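Local structure of dTDP-4-dehydrorhamnose 3,5-epimerase (6C46) at residues F34-K37 / K41-E44; M9-T14 / Y20-T25; Y107-S112 / L117-P122; G51-D56 / A79-C84. The protein probably catalyses the 3,5-epimerisation of dTDP-4-dehydro-6-deoxy-D-glucose to dTDP-4-dehydro-L-rhamnose, a step in dTDP-L-rhamnose biosynthesis. All coordinates share one frame; numbering follows the deposited sequence. Where two conformers were deposited one is given.

Contact 1 (F34-K37 / K41-E44); sequences FYEK and KKFE. With CA (calcium ion), chain F.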
loop_
_atom_site.group_PDB
_atom_site.type_symbol
_atom_site.label_atom_id
_atom_site.label_comp_id
_atom_site.label_asym_id
_atom_site.label_seq_id
_atom_site.Cartn_x
_atom_site.Cartn_y
_atom_site.Cartn_z
ATOM N N PHE A 34 -0.739 13.415 -7.752
ATOM C CA PHE A 34 -0.011 12.158 -7.755
ATOM C C PHE A 34 1.198 12.308 -6.855
ATOM O O PHE A 34 1.722 13.412 -6.696
ATOM C CB PHE A 34 0.441 11.772 -9.166
ATOM N N TYR A 35 1.645 11.188 -6.280
ATOM C CA TYR A 35 2.891 11.187 -5.526
ATOM C C TYR A 35 3.439 9.775 -5.440
ATOM O O TYR A 35 2.701 8.787 -5.563
ATOM C CB TYR A 35 2.749 11.780 -4.113
ATOM C CG TYR A 35 1.831 11.074 -3.127
ATOM C CD1 TYR A 35 2.363 10.284 -2.113
ATOM C CD2 TYR A 35 0.440 11.273 -3.150
ATOM C CE1 TYR A 35 1.535 9.671 -1.159
ATOM C CE2 TYR A 35 -0.399 10.662 -2.193
ATOM C CZ TYR A 35 0.160 9.857 -1.220
ATOM O OH TYR A 35 -0.644 9.259 -0.275
ATOM N N GLU A 36 4.758 9.710 -5.276
ATOM C CA GLU A 36 5.462 8.473 -4.981
ATOM C C GLU A 36 5.378 8.256 -3.479
ATOM O O GLU A 36 5.994 8.984 -2.702
ATOM C CB GLU A 36 6.916 8.545 -5.453
ATOM C CG GLU A 36 7.705 7.240 -5.210
ATOM C CD GLU A 36 9.170 7.357 -5.609
ATOM O OE1 GLU A 36 9.906 8.161 -4.996
ATOM O OE2 GLU A 36 9.573 6.641 -6.547
ATOM N N LYS A 37 4.586 7.279 -3.058
ATOM C CA LYS A 37 4.403 7.067 -1.635
ATOM C C LYS A 37 5.643 6.460 -1.000
ATOM O O LYS A 37 6.039 6.860 0.092
ATOM C CB LYS A 37 3.202 6.149 -1.412
ATOM C CG LYS A 37 2.899 5.886 0.044
ATOM C CD LYS A 37 1.456 5.298 0.162
ATOM C CE LYS A 37 1.163 4.849 1.603
ATOM N NZ LYS A 37 -0.282 4.478 1.812
ATOM N N LYS A 41 14.669 1.883 -2.870
ATOM C CA LYS A 41 16.033 2.311 -3.141
ATOM C C LYS A 41 16.331 3.620 -2.432
ATOM O O LYS A 41 17.373 3.764 -1.778
ATOM C CB LYS A 41 16.246 2.453 -4.647
ATOM C CG LYS A 41 17.634 2.919 -5.045
ATOM C CD LYS A 41 17.785 3.047 -6.572
ATOM C CE LYS A 41 17.730 1.674 -7.247
ATOM N NZ LYS A 41 17.827 1.721 -8.747
ATOM N N LYS A 42 15.404 4.575 -2.522
ATOM C CA LYS A 42 15.629 5.866 -1.872
ATOM C C LYS A 42 15.697 5.709 -0.372
ATOM O O LYS A 42 16.548 6.320 0.289
ATOM C CB LYS A 42 14.519 6.846 -2.248
ATOM C CG LYS A 42 14.562 7.236 -3.747
ATOM C CD LYS A 42 13.386 8.122 -4.158
ATOM C CE LYS A 42 13.514 8.543 -5.639
ATOM N NZ LYS A 42 12.300 9.293 -5.984
ATOM N N PHE A 43 14.792 4.904 0.182
ATOM C CA PHE A 43 14.759 4.715 1.617
ATOM C C PHE A 43 16.048 4.072 2.103
ATOM O O PHE A 43 16.640 4.516 3.100
ATOM C CB PHE A 43 13.553 3.862 1.990
ATOM C CG PHE A 43 13.442 3.606 3.453
ATOM C CD1 PHE A 43 12.858 4.540 4.283
ATOM C CD2 PHE A 43 13.915 2.414 3.992
ATOM C CE1 PHE A 43 12.738 4.301 5.649
ATOM C CE2 PHE A 43 13.807 2.158 5.349
ATOM C CZ PHE A 43 13.213 3.100 6.181
ATOM N N GLU A 44 16.498 3.016 1.416
ATOM C CA GLU A 44 17.725 2.334 1.841
ATOM C C GLU A 44 18.948 3.239 1.680
ATOM O O GLU A 44 19.842 3.226 2.534
ATOM C CB GLU A 44 17.890 1.024 1.059
ATOM C CG GLU A 44 16.814 0.028 1.482
ATOM C CD GLU A 44 16.889 -1.317 0.748
ATOM O OE1 GLU A 44 17.536 -1.430 -0.320
ATOM O OE2 GLU A 44 16.321 -2.271 1.291
HETATM CA CA CA F . 16.700 -3.834 -0.512
HETATM O O HOH W 1 19.057 -4.209 -0.348
HETATM O O HOH W 2 17.279 -3.425 -2.797
HETATM O O HOH W 3 16.521 -5.263 1.475
#

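Contact 2 (M9-T14 / Y20-T25); sequences MKLVKT and YIIEPT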
loop_
_atom_site.group_PDB
_atom_site.type_symbol
_atom_site.label_atom_id
_atom_site.label_comp_id
_atom_site.label_asym_id
_atom_site.label_seq_id
_atom_site.Cartn_x
_atom_site.Cartn_y
_atom_site.Cartn_z
ATOM N N MET A 9 13.367 11.579 -1.617
ATOM C CA MET A 9 12.494 11.178 -0.515
ATOM C C MET A 9 12.748 12.068 0.696
ATOM O O MET A 9 13.896 12.426 1.002
ATOM C CB MET A 9 12.726 9.714 -0.157
ATOM C CG MET A 9 11.986 9.234 1.081
ATOM S SD MET A 9 12.242 7.468 1.385
ATOM C CE MET A 9 10.983 6.761 0.276
ATOM N N LYS A 10 11.681 12.421 1.404
ATOM C CA LYS A 10 11.808 13.308 2.558
ATOM C C LYS A 10 11.481 12.509 3.814
ATOM O O LYS A 10 10.311 12.211 4.076
ATOM C CB LYS A 10 10.891 14.525 2.459
ATOM C CG LYS A 10 11.229 15.537 3.566
ATOM C CD LYS A 10 10.329 16.781 3.570
ATOM C CE LYS A 10 10.670 17.818 2.527
ATOM N NZ LYS A 10 9.858 19.062 2.802
ATOM N N LEU A 11 12.511 12.155 4.576
ATOM C CA LEU A 11 12.356 11.454 5.849
ATOM C C LEU A 11 12.592 12.465 6.950
ATOM O O LEU A 11 13.645 13.093 6.982
ATOM C CB LEU A 11 13.366 10.309 5.988
ATOM C CG LEU A 11 13.284 9.172 4.966
ATOM C CD1 LEU A 11 14.244 8.063 5.343
ATOM C CD2 LEU A 11 11.908 8.638 4.954
ATOM N N VAL A 12 11.637 12.602 7.864
ATOM C CA VAL A 12 11.726 13.605 8.923
ATOM C C VAL A 12 12.096 12.923 10.236
ATOM O O VAL A 12 11.468 11.931 10.626
ATOM C CB VAL A 12 10.404 14.383 9.049
ATOM C CG1 VAL A 12 10.447 15.320 10.244
ATOM C CG2 VAL A 12 10.132 15.184 7.756
ATOM N N LYS A 13 13.113 13.461 10.916
ATOM C CA LYS A 13 13.597 12.896 12.166
ATOM C C LYS A 13 12.520 12.929 13.253
ATOM O O LYS A 13 11.726 13.871 13.340
ATOM C CB LYS A 13 14.824 13.703 12.631
ATOM C CG LYS A 13 15.548 13.090 13.819
ATOM C CD LYS A 13 16.502 11.990 13.368
ATOM C CE LYS A 13 17.375 11.513 14.531
ATOM N NZ LYS A 13 16.550 10.811 15.577
ATOM N N THR A 14 12.504 11.902 14.098
ATOM C CA THR A 14 11.708 11.942 15.325
ATOM C C THR A 14 12.640 11.788 16.522
ATOM O O THR A 14 13.840 11.528 16.345
ATOM C CB THR A 14 10.653 10.822 15.350
ATOM O OG1 THR A 14 11.301 9.573 15.594
ATOM C CG2 THR A 14 9.916 10.757 14.022
ATOM N N TYR A 20 11.245 7.266 11.601
ATOM C CA TYR A 20 11.119 8.417 10.712
ATOM C C TYR A 20 9.691 8.609 10.238
ATOM O O TYR A 20 8.912 7.657 10.125
ATOM C CB TYR A 20 12.012 8.300 9.440
ATOM C CG TYR A 20 13.463 8.177 9.798
ATOM C CD1 TYR A 20 14.189 9.292 10.225
ATOM C CD2 TYR A 20 14.107 6.956 9.718
ATOM C CE1 TYR A 20 15.518 9.180 10.592
ATOM C CE2 TYR A 20 15.439 6.834 10.068
ATOM C CZ TYR A 20 16.135 7.937 10.499
ATOM O OH TYR A 20 17.446 7.794 10.853
ATOM N N ILE A 21 9.383 9.862 9.915
ATOM C CA ILE A 21 8.163 10.236 9.210
ATOM C C ILE A 21 8.509 10.399 7.733
ATOM O O ILE A 21 9.449 11.128 7.391
ATOM C CB ILE A 21 7.583 11.542 9.783
ATOM C CG1 ILE A 21 7.218 11.358 11.261
ATOM C CG2 ILE A 21 6.356 12.020 8.943
ATOM C CD1 ILE A 21 7.089 12.694 11.996
ATOM N N ILE A 22 7.738 9.765 6.853
ATOM C CA ILE A 22 7.885 10.001 5.414
ATOM C C ILE A 22 6.876 11.065 5.025
ATOM O O ILE A 22 5.662 10.840 5.093
ATOM C CB ILE A 22 7.655 8.740 4.584
ATOM C CG1 ILE A 22 8.499 7.592 5.124
ATOM C CG2 ILE A 22 7.969 9.062 3.082
ATOM C CD1 ILE A 22 8.530 6.346 4.223
ATOM N N GLU A 23 7.378 12.224 4.622
ATOM C CA GLU A 23 6.543 13.313 4.135
ATOM C C GLU A 23 6.498 13.258 2.619
ATOM O O GLU A 23 7.563 13.298 1.982
ATOM C CB GLU A 23 7.086 14.663 4.588
ATOM C CG GLU A 23 6.387 15.877 3.959
ATOM C CD GLU A 23 6.979 17.199 4.451
ATOM O OE1 GLU A 23 7.450 17.241 5.602
ATOM O OE2 GLU A 23 6.993 18.183 3.689
ATOM N N PRO A 24 5.324 13.179 2.006
ATOM C CA PRO A 24 5.250 12.992 0.557
ATOM C C PRO A 24 5.458 14.298 -0.191
ATOM O O PRO A 24 5.189 15.389 0.317
ATOM C CB PRO A 24 3.817 12.481 0.362
ATOM C CG PRO A 24 3.049 13.310 1.378
ATOM C CD PRO A 24 3.995 13.423 2.598
ATOM N N THR A 25 5.957 14.188 -1.420
ATOM C CA THR A 25 6.024 15.324 -2.336
ATOM C C THR A 25 4.870 15.154 -3.321
ATOM O O THR A 25 4.939 14.327 -4.233
ATOM C CB THR A 25 7.372 15.375 -3.046
ATOM O OG1 THR A 25 8.399 15.559 -2.070
ATOM C CG2 THR A 25 7.405 16.520 -4.040
HETATM O O HOH W 4 9.105 11.695 0.560
HETATM O O HOH W 5 17.691 8.194 13.682
#

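Contact 3 (Y107-S112 / L117-P122); sequences YGMELS and LQFYVP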
loop_
_atom_site.group_PDB
_atom_site.type_symbol
_atom_site.label_atom_id
_atom_site.label_comp_id
_atom_site.label_asym_id
_atom_site.label_seq_id
_atom_site.Cartn_x
_atom_site.Cartn_y
_atom_site.Cartn_z
ATOM N N TYR A 107 6.989 7.942 21.133
ATOM C CA TYR A 107 6.653 9.051 20.252
ATOM C C TYR A 107 5.316 8.771 19.590
ATOM O O TYR A 107 5.067 7.653 19.133
ATOM C CB TYR A 107 7.735 9.263 19.186
ATOM C CG TYR A 107 7.439 10.434 18.252
ATOM C CD1 TYR A 107 7.591 11.750 18.689
ATOM C CD2 TYR A 107 7.045 10.222 16.954
ATOM C CE1 TYR A 107 7.329 12.827 17.837
ATOM C CE2 TYR A 107 6.785 11.294 16.096
ATOM C CZ TYR A 107 6.929 12.577 16.541
ATOM O OH TYR A 107 6.659 13.612 15.678
ATOM N N GLY A 108 4.454 9.769 19.560
ATOM C CA GLY A 108 3.159 9.625 18.927
ATOM C C GLY A 108 2.924 10.729 17.920
ATOM O O GLY A 108 3.456 11.830 18.042
ATOM N N MET A 109 2.072 10.435 16.943
ATOM C CA MET A 109 1.756 11.399 15.900
ATOM C C MET A 109 0.444 11.017 15.237
ATOM O O MET A 109 0.061 9.840 15.204
ATOM C CB MET A 109 2.875 11.444 14.848
ATOM C CG MET A 109 2.983 10.121 14.074
ATOM S SD MET A 109 4.169 10.207 12.732
ATOM C CE MET A 109 3.368 11.420 11.660
ATOM N N GLU A 110 -0.221 12.022 14.662
ATOM C CA GLU A 110 -1.456 11.784 13.927
ATOM C C GLU A 110 -1.142 11.360 12.492
ATOM O O GLU A 110 -0.361 12.013 11.792
ATOM C CB GLU A 110 -2.349 13.038 13.924
ATOM C CG GLU A 110 -3.625 12.834 13.080
ATOM C CD GLU A 110 -4.685 13.911 13.271
ATOM O OE1 GLU A 110 -5.342 14.276 12.271
ATOM O OE2 GLU A 110 -4.871 14.391 14.410
ATOM N N LEU A 111 -1.744 10.259 12.060
ATOM C CA LEU A 111 -1.721 9.825 10.670
ATOM C C LEU A 111 -3.139 9.948 10.130
ATOM O O LEU A 111 -4.090 9.525 10.796
ATOM C CB LEU A 111 -1.228 8.374 10.563
ATOM C CG LEU A 111 0.157 8.132 11.168
ATOM C CD1 LEU A 111 0.484 6.639 11.207
ATOM C CD2 LEU A 111 1.237 8.869 10.371
ATOM N N SER A 112 -3.293 10.526 8.942
ATOM C CA SER A 112 -4.637 10.731 8.423
ATOM C C SER A 112 -4.642 10.584 6.902
ATOM O O SER A 112 -3.606 10.692 6.237
ATOM C CB SER A 112 -5.177 12.117 8.834
ATOM O OG SER A 112 -4.513 13.169 8.133
ATOM N N LEU A 117 0.726 11.203 5.649
ATOM C CA LEU A 117 1.996 10.849 6.263
ATOM C C LEU A 117 2.144 9.338 6.443
ATOM O O LEU A 117 1.171 8.602 6.624
ATOM C CB LEU A 117 2.124 11.537 7.630
ATOM C CG LEU A 117 2.179 13.078 7.573
ATOM C CD1 LEU A 117 2.231 13.733 8.996
ATOM C CD2 LEU A 117 3.377 13.525 6.744
ATOM N N GLN A 118 3.391 8.880 6.434
ATOM C CA GLN A 118 3.713 7.521 6.835
ATOM C C GLN A 118 4.712 7.568 7.980
ATOM O O GLN A 118 5.538 8.479 8.066
ATOM C CB GLN A 118 4.324 6.726 5.698
ATOM C CG GLN A 118 3.430 6.613 4.468
ATOM C CD GLN A 118 4.267 6.155 3.310
ATOM O OE1 GLN A 118 4.425 4.963 3.101
ATOM N NE2 GLN A 118 4.878 7.109 2.593
ATOM N N PHE A 119 4.680 6.532 8.806
ATOM C CA PHE A 119 5.480 6.463 10.024
ATOM C C PHE A 119 6.252 5.155 9.947
ATOM O O PHE A 119 5.645 4.087 9.784
ATOM C CB PHE A 119 4.545 6.515 11.241
ATOM C CG PHE A 119 5.232 6.633 12.588
ATOM C CD1 PHE A 119 4.648 6.058 13.713
ATOM C CD2 PHE A 119 6.387 7.365 12.750
ATOM C CE1 PHE A 119 5.234 6.195 14.984
ATOM C CE2 PHE A 119 6.977 7.499 13.999
ATOM C CZ PHE A 119 6.400 6.905 15.122
ATOM N N TYR A 120 7.581 5.236 9.979
ATOM C CA TYR A 120 8.435 4.048 9.905
ATOM C C TYR A 120 8.884 3.679 11.313
ATOM O O TYR A 120 9.583 4.456 11.960
ATOM C CB TYR A 120 9.668 4.261 9.016
ATOM C CG TYR A 120 10.643 3.089 9.112
ATOM C CD1 TYR A 120 10.367 1.882 8.472
ATOM C CD2 TYR A 120 11.820 3.173 9.875
ATOM C CE1 TYR A 120 11.234 0.798 8.575
ATOM C CE2 TYR A 120 12.702 2.075 9.992
ATOM C CZ TYR A 120 12.397 0.902 9.329
ATOM O OH TYR A 120 13.224 -0.198 9.412
ATOM N N VAL A 121 8.494 2.490 11.766
ATOM C CA VAL A 121 8.737 1.955 13.102
ATOM C C VAL A 121 9.735 0.804 12.955
ATOM O O VAL A 121 9.378 -0.258 12.407
ATOM C CB VAL A 121 7.433 1.450 13.743
ATOM C CG1 VAL A 121 7.694 0.987 15.151
ATOM C CG2 VAL A 121 6.334 2.529 13.721
ATOM N N PRO A 122 10.969 0.952 13.414
ATOM C CA PRO A 122 11.984 -0.099 13.199
ATOM C C PRO A 122 11.656 -1.392 13.937
ATOM O O PRO A 122 10.859 -1.423 14.872
ATOM C CB PRO A 122 13.270 0.519 13.780
ATOM C CG PRO A 122 12.986 2.034 13.858
ATOM C CD PRO A 122 11.508 2.157 14.082
HETATM O O HOH W 6 -1.529 8.718 6.803
#

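Contact 4 (G51-D56 / A79-C84); sequences GHFVQD and AKLVSC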
loop_
_atom_site.group_PDB
_atom_site.type_symbol
_atom_site.label_atom_id
_atom_site.label_comp_id
_atom_site.label_asym_id
_atom_site.label_seq_id
_atom_site.Cartn_x
_atom_site.Cartn_y
_atom_site.Cartn_z
ATOM N N GLY A 51 14.861 -1.859 3.494
ATOM C CA GLY A 51 13.634 -1.265 2.975
ATOM C C GLY A 51 12.705 -2.235 2.280
ATOM O O GLY A 51 11.743 -1.796 1.631
ATOM N N HIS A 52 12.958 -3.535 2.374
ATOM C CA HIS A 52 12.181 -4.570 1.686
ATOM C C HIS A 52 10.981 -4.966 2.538
ATOM O O HIS A 52 11.123 -5.702 3.526
ATOM C CB HIS A 52 13.069 -5.779 1.431
ATOM C CG HIS A 52 12.378 -6.906 0.722
ATOM N ND1 HIS A 52 12.994 -8.115 0.484
ATOM C CD2 HIS A 52 11.147 -6.991 0.163
ATOM C CE1 HIS A 52 12.160 -8.915 -0.163
ATOM N NE2 HIS A 52 11.030 -8.258 -0.372
ATOM N N PHE A 53 9.784 -4.502 2.154
ATOM C CA PHE A 53 8.558 -4.933 2.823
ATOM C C PHE A 53 7.944 -6.134 2.111
ATOM O O PHE A 53 7.954 -6.200 0.878
ATOM C CB PHE A 53 7.575 -3.765 2.905
ATOM C CG PHE A 53 8.089 -2.671 3.819
ATOM C CD1 PHE A 53 7.887 -2.740 5.187
ATOM C CD2 PHE A 53 8.879 -1.653 3.310
ATOM C CE1 PHE A 53 8.417 -1.763 6.044
ATOM C CE2 PHE A 53 9.417 -0.664 4.152
ATOM C CZ PHE A 53 9.175 -0.721 5.523
ATOM N N VAL A 54 7.435 -7.089 2.899
ATOM C CA VAL A 54 7.011 -8.393 2.397
ATOM C C VAL A 54 5.538 -8.679 2.649
ATOM O O VAL A 54 5.022 -9.706 2.168
ATOM C CB VAL A 54 7.851 -9.537 3.015
ATOM C CG1 VAL A 54 9.329 -9.392 2.663
ATOM C CG2 VAL A 54 7.646 -9.585 4.526
ATOM N N GLN A 55 4.852 -7.849 3.422
ATOM C CA GLN A 55 3.479 -8.118 3.787
ATOM C C GLN A 55 2.781 -6.778 3.964
ATOM O O GLN A 55 3.373 -5.835 4.497
ATOM C CB GLN A 55 3.403 -8.911 5.086
ATOM C CG GLN A 55 2.003 -9.096 5.562
ATOM C CD GLN A 55 1.938 -9.560 6.989
ATOM O OE1 GLN A 55 2.286 -8.816 7.907
ATOM N NE2 GLN A 55 1.486 -10.789 7.190
ATOM N N ASP A 56 1.543 -6.689 3.502
ATOM C CA ASP A 56 0.712 -5.500 3.674
ATOM C C ASP A 56 -0.583 -5.913 4.348
ATOM O O ASP A 56 -1.220 -6.875 3.910
ATOM C CB ASP A 56 0.385 -4.836 2.327
ATOM C CG ASP A 56 1.625 -4.493 1.525
ATOM O OD1 ASP A 56 2.740 -4.561 2.086
ATOM O OD2 ASP A 56 1.491 -4.161 0.329
ATOM N N ALA A 79 9.760 -4.592 11.237
ATOM C CA ALA A 79 9.658 -3.161 10.990
ATOM C C ALA A 79 8.325 -2.885 10.310
ATOM O O ALA A 79 7.851 -3.704 9.517
ATOM C CB ALA A 79 10.819 -2.665 10.110
ATOM N N LYS A 80 7.711 -1.736 10.636
ATOM C CA LYS A 80 6.374 -1.394 10.166
ATOM C C LYS A 80 6.385 -0.014 9.526
ATOM O O LYS A 80 6.945 0.926 10.093
ATOM C CB LYS A 80 5.357 -1.438 11.314
ATOM C CG LYS A 80 5.201 -2.852 11.906
ATOM C CD LYS A 80 4.533 -2.856 13.287
ATOM C CE LYS A 80 4.510 -4.272 13.893
ATOM N NZ LYS A 80 4.155 -4.268 15.381
ATOM N N LEU A 81 5.776 0.101 8.345
ATOM C CA LEU A 81 5.563 1.383 7.678
ATOM C C LEU A 81 4.064 1.594 7.655
ATOM O O LEU A 81 3.347 0.868 6.960
ATOM C CB LEU A 81 6.133 1.374 6.262
ATOM C CG LEU A 81 6.054 2.698 5.510
ATOM C CD1 LEU A 81 6.853 3.793 6.212
ATOM C CD2 LEU A 81 6.576 2.449 4.096
ATOM N N VAL A 82 3.581 2.555 8.430
ATOM C CA VAL A 82 2.156 2.625 8.695
ATOM C C VAL A 82 1.596 3.947 8.198
ATOM O O VAL A 82 2.289 4.970 8.149
ATOM C CB VAL A 82 1.864 2.415 10.203
ATOM C CG1 VAL A 82 2.465 1.106 10.690
ATOM C CG2 VAL A 82 2.465 3.522 11.028
ATOM N N SER A 83 0.325 3.916 7.803
ATOM C CA SER A 83 -0.354 5.131 7.377
ATOM C C SER A 83 -1.846 4.918 7.524
ATOM O O SER A 83 -2.318 3.814 7.792
ATOM C CB SER A 83 0.010 5.516 5.935
ATOM O OG SER A 83 -0.329 4.469 5.021
ATOM N N CYS A 84 -2.589 6.001 7.347
ATOM C CA CYS A 84 -4.032 5.973 7.498
ATOM C C CYS A 84 -4.645 6.312 6.148
ATOM O O CYS A 84 -4.364 7.378 5.595
ATOM C CB CYS A 84 -4.469 6.954 8.587
ATOM S SG CYS A 84 -6.223 7.069 8.757
#

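Contact 1 (F34-K37 / K41-E44)
Glu36 and Lys42 hold this contact by one salt bridge alone, although their backbones stay far apart, with CA of Glu36 10.9 Å from CA of Lys42. Two long side chains reach across from opposite directions. Glu36 leaves strand 32-39 with CG anti to the backbone N (chi1 -178°) and runs on extended, which carries its carboxylate toward the first turn of helix 40-47. Lys42 has CG beside its own backbone N and is likewise stretched to the end. Its NZ donates to Glu36 OE1 at 2.8 Å, arriving on the syn side and only 18° out of the carboxylate plane. The methylene CD of Lys42 passes the same oxygen at 3.6 Å, in van der Waals contact. Both charged groups have further partners: Lys42 NZ also donates to the carbonyl O of His7, a residue of the expression tag, while Glu36 OE2 takes bonds from Asn39 ND2 and from Gln55 NE2 of the second subunit. On the same helix, Glu44 binds a calcium ion with both carboxylate oxygens, its OE2 lying 2.4 Å from the metal. Three waters and OE2 of Glu40 complete the calcium site, and OE2 of Glu44 is also bonded by Gly51 N. Strand 32-39 pairs with a strand of the second subunit, which puts the salt bridge beside the dimer interface. With OE1 given to lysine and OE2 to two amides, the Glu36 carboxylate is gripped at both oxygens, which should fix its rotation and favour its ionised form.

Contact 2 (M9-T14 / Y20-T25)
Leu11 and Ile22 form the apolar centre on one side of this antiparallel hairpin, lying side by side as a non-hydrogen-bonded pair with Leu11 CD2 3.6 Å from Ile22 CG1. On the other side Val12 meets Ile21, CB to CB at 4.1 Å, and the methyl CG2 of Thr14 packs on Ile21 CG1 at 3.9 Å. The backbones of Val12 and Ile21 form a hydrogen-bonded pair: Val12 N donates to Ile21 O (2.7 Å), Ile21 N to Val12 O (3.0 Å). The Tyr20 ring, its CG anti to the carbonyl carbon (chi1 -59°), brings an edge up to Val12 O, which lies in the ring plane. Farther out, a water accepts from Lys10 N and donates to Glu23 O, bridging the strands where they part. At the polar edge Lys10 and Glu23 run alongside each other. In one of two Glu23 conformers, Lys10 NZ reaches OE2 at 3.1 Å from above the carboxylate plane, 57° out of it, a salt bridge therefore tentative. Met9 and Leu11 rest on helix 40-47 through Phe43 and Leu46, Ile21 leans on Tyr107 and Met109 of strand 106-112, and strand 20-23 continues the sheet by backbone bonds to strand 118-121.

Contact 3 (Y107-S112 / L117-P122)
Phe119 carries Met109 SD on one ring face, the sulfur 4.0 Å from the ring centroid and 27° off the normal, shifted toward the rim: a Met-aromatic contact. The far end of the same ring meets Tyr107, whose edge is approached in its plane by Phe119 CZ, 3.8 Å from Tyr107 CD2. Met109 reaches its place with CG between the backbone N and the carbonyl carbon (chi1 66°), and a further bend at the sulfur sends CE to Leu117 CD1 at 3.7 Å. Leu111 fills the space beside them, its CD2 3.9 Å from Leu117 CB and its CD1 4.1 Å from Phe119 CB. These residues come from the two facing sheets of the cupin sandwich; the axes of 107-112 and 118-121 come within 8.2 Å, their directions 133° apart. Their backbones bond within their own sheets, Met109 with Asp91 and Phe119 with Val82. Beside the turn between the strands a water sits 2.9 Å from Ser112 O and 2.7 Å from Leu117 O. With no direct hydrogen bond between the strands, the join depends on dispersion and on the sulfur over the aromatic face, as suits a buried interior where much of the strand backbone is already paired within its own sheet.

Contact 4 (G51-D56 / A79-C84)
Phe53 has CG beside its backbone N (chi1 -67°) and its ring turned across the bond (chi2 -84°); the Leu81 backbone turns CB to this ring, and chi1 -176° carries CG on past it, leaving CB to do the touching. The setting is one sheet of the cupin fold, where strands 55-62 and 80-86 flank strand 135-142 and are not bonded to each other. Just after Phe53, Val54 and Gln55 both face Cys142 in a classic beta bulge as the chain enters strand 55-62. Phe53 reaches across from the loop before that strand. Its side chain and that of Leu81 stand at about a right angle, and CZ touches Leu81 CB at 3.8 Å. Tyr38 meets the Phe53 ring edge-to-face, and Asp143 packs on it too. Lys80 points away from Phe53, and its side chain comes within about 5 Å of those of His70 and Tyr140, the predicted catalytic pair. Loop 51-54 also faces the second subunit, where the His52 rings of the two chains stack and His52 NE2 bonds Glu40 of the other copy. Just before strand 80-86, the edge of the Phe53 ring points CE1 at Ala79 O, 4.0 Å away.

In the fold
Contacts 3 and 4 are buried and have no direct hydrogen bond across them; contacts 1 and 2 lie at the surface and add salt bridges, contact 2 pairing its apolar centre with backbone bonds. Contacts 2, 3 and 4 share one sheet, since strand 118-121 bonds to 20-23 on one flank and to 80-86 on the other, and Ile22 CD1 of contact 2 packs on Leu81 CD1 of contact 4. Contact 3 alone crosses to the opposite sheet. Contact 1 joins this body through helix 40-47, whose Phe43 meets Met9 and Tyr120, and through Lys37 O, which accepts from Gln118 NE2 of contact 3. Contacts 1 and 4 both touch the second subunit; contacts 2 and 3 do not.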